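Local structure of carbohydrate kinase, FGGY (Rhodospirillum rubrum, 3IFR) at residues Glu124-Leu127 with Ala128-Asn132. The protein probably phosphorylates D-xylulose as a xylulose kinase of the FGGY carbohydrate kinase family. Sequence-based numbering, arbitrary orientation.
Sequences EAFL and ARTGN
The carbonyl oxygen F126 O takes three donors at the C-terminal end of N-terminal-domain helix 123-130, where the chain leaves the helix through an ST turn. T130 N lies 2.9 Å from F126 O and approaches nearly end-on, with a C=O...N angle of 163°. R129 N comes from well out of the carbonyl plane, and the hydroxyl T130 OG1 adds a bond of 3.2 Å to F126 O, less steeply, from the opposite side. Two residues earlier, A128 N gives a nearly straight bond to E124 O, whereas the bond from G131 N to L127 O is weak, bent to 118° at the hydrogen as G131 swings to positive phi.

T130 holds OG1 between its own backbone N and carbonyl carbon (chi1 68°). From there OG1 also accepts N132 N at 3.0 Å, the bond that defines the ST turn. The other branch, CG2, sits over one face of the F126 ring, displaced toward the rim, in a CH-pi contact 4.1 Å from the ring centroid. V134 and L138 from loops and L199 from helix 197-201 also pack on this buried phenyl group.

R129 extends away from the helix end, its guanidinium group forming salt bridges with D189 and D198. N132 ND2 and the G131 backbone both bond to L286, tying down the helix exit. L127, its CG anti to the backbone N, rests CD2 on the N132 backbone, 3.2 Å from N132 C. N132 O lies beside the F126 ring edge, 3.4 Å from CE1, and receives a CA-H...O contact from L127 CA at 3.3 Å.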
ATOM      1  N   GLU A 124      22.665  -3.986   3.143  1.00 45.66           N
ATOM      2  CA  GLU A 124      22.072  -5.034   3.978  1.00 43.00           C
ATOM      3  C   GLU A 124      21.975  -4.524   5.382  1.00 42.35           C
ATOM      4  O   GLU A 124      20.910  -4.577   5.997  1.00 44.44           O
ATOM      5  CB  GLU A 124      22.926  -6.296   3.970  1.00 45.93           C
ATOM      6  CG  GLU A 124      22.796  -7.112   2.708  1.00 49.00           C
ATOM      7  CD  GLU A 124      22.506  -6.248   1.496  1.00 52.66           C
ATOM      8  OE1 GLU A 124      23.328  -6.255   0.540  1.00 56.34           O
ATOM      9  OE2 GLU A 124      21.456  -5.553   1.504  1.00 51.91           O
ATOM     10  N   ALA A 125      23.093  -4.040   5.900  1.00 39.91           N
ATOM     11  CA  ALA A 125      23.092  -3.492   7.230  1.00 39.42           C
ATOM     12  C   ALA A 125      21.970  -2.464   7.276  1.00 38.34           C
ATOM     13  O   ALA A 125      21.221  -2.390   8.246  1.00 38.42           O
ATOM     14  CB  ALA A 125      24.428  -2.857   7.531  1.00 39.53           C
ATOM     15  N   PHE A 126      21.845  -1.690   6.199  1.00 40.04           N
ATOM     16  CA  PHE A 126      20.846  -0.628   6.124  1.00 35.26           C
ATOM     17  C   PHE A 126      19.432  -1.211   6.171  1.00 35.43           C
ATOM     18  O   PHE A 126      18.559  -0.733   6.927  1.00 33.37           O
ATOM     19  CB  PHE A 126      21.016   0.179   4.838  1.00 34.46           C
ATOM     20  CG  PHE A 126      20.005   1.268   4.689  1.00 32.53           C
ATOM     21  CD1 PHE A 126      18.743   0.998   4.192  1.00 29.57           C
ATOM     22  CD2 PHE A 126      20.298   2.554   5.078  1.00 28.61           C
ATOM     23  CE1 PHE A 126      17.802   2.002   4.073  1.00 28.82           C
ATOM     24  CE2 PHE A 126      19.361   3.560   4.963  1.00 28.80           C
ATOM     25  CZ  PHE A 126      18.110   3.290   4.453  1.00 26.23           C
ATOM     26  N   LEU A 127      19.208  -2.227   5.340  1.00 33.22           N
ATOM     27  CA  LEU A 127      17.896  -2.854   5.250  1.00 34.42           C
ATOM     28  C   LEU A 127      17.561  -3.570   6.584  1.00 37.37           C
ATOM     29  O   LEU A 127      16.411  -3.538   7.042  1.00 36.87           O
ATOM     30  CB  LEU A 127      17.830  -3.755   4.014  1.00 34.84           C
ATOM     31  CG  LEU A 127      16.597  -4.527   3.515  1.00 36.09           C
ATOM     32  CD1 LEU A 127      16.786  -6.004   3.776  1.00 40.56           C
ATOM     33  CD2 LEU A 127      15.272  -4.061   4.115  1.00 32.13           C
ATOM     34  N   ALA A 128      18.569  -4.146   7.241  1.00 36.56           N
ATOM     35  CA  ALA A 128      18.376  -4.745   8.573  1.00 38.41           C
ATOM     36  C   ALA A 128      18.114  -3.679   9.607  1.00 34.89           C
ATOM     37  O   ALA A 128      17.669  -3.942  10.706  1.00 37.10           O
ATOM     38  CB  ALA A 128      19.593  -5.552   8.995  1.00 36.14           C
ATOM     39  N   ARG A 129      18.422  -2.459   9.271  1.00 32.57           N
ATOM     40  CA  ARG A 129      18.324  -1.441  10.276  1.00 33.81           C
ATOM     41  C   ARG A 129      16.978  -0.734  10.220  1.00 33.08           C
ATOM     42  O   ARG A 129      16.365  -0.462  11.245  1.00 35.73           O
ATOM     43  CB  ARG A 129      19.450  -0.453  10.064  1.00 34.73           C
ATOM     44  CG  ARG A 129      19.459   0.650  11.018  1.00 33.71           C
ATOM     45  CD  ARG A 129      20.886   1.044  11.148  1.00 35.13           C
ATOM     46  NE  ARG A 129      21.056   1.995  12.210  1.00 35.00           N
ATOM     47  CZ  ARG A 129      21.487   3.227  12.014  1.00 33.34           C
ATOM     48  NH1 ARG A 129      21.800   3.618  10.790  1.00 35.62           N
ATOM     49  NH2 ARG A 129      21.620   4.047  13.041  1.00 30.17           N
ATOM     50  N   THR A 130      16.537  -0.408   9.015  1.00 30.28           N
ATOM     51  CA  THR A 130      15.322   0.348   8.838  1.00 30.09           C
ATOM     52  C   THR A 130      14.204  -0.578   8.351  1.00 28.23           C
ATOM     53  O   THR A 130      13.075  -0.141   8.159  1.00 25.07           O
ATOM     54  CB  THR A 130      15.525   1.347   7.738  1.00 27.68           C
ATOM     55  OG1 THR A 130      15.647   0.615   6.514  1.00 31.10           O
ATOM     56  CG2 THR A 130      16.812   2.113   7.968  1.00 32.13           C
ATOM     57  N   GLY A 131      14.545  -1.841   8.114  1.00 28.94           N
ATOM     58  CA  GLY A 131      13.615  -2.794   7.542  1.00 30.33           C
ATOM     59  C   GLY A 131      13.120  -2.446   6.146  1.00 26.66           C
ATOM     60  O   GLY A 131      12.152  -3.017   5.662  1.00 27.73           O
ATOM     61  N   ASN A 132      13.794  -1.511   5.501  1.00 28.10           N
ATOM     62  CA  ASN A 132      13.461  -1.083   4.139  1.00 26.41           C
ATOM     63  C   ASN A 132      14.748  -0.956   3.337  1.00 27.76           C
ATOM     64  O   ASN A 132      15.798  -0.703   3.922  1.00 29.59           O
ATOM     65  CB  ASN A 132      12.755   0.256   4.186  1.00 23.69           C
ATOM     66  CG  ASN A 132      11.343   0.124   4.664  1.00 24.53           C
ATOM     67  OD1 ASN A 132      10.413   0.048   3.858  1.00 25.80           O
ATOM     68  ND2 ASN A 132      11.167   0.015   5.986  1.00 26.24           N
TER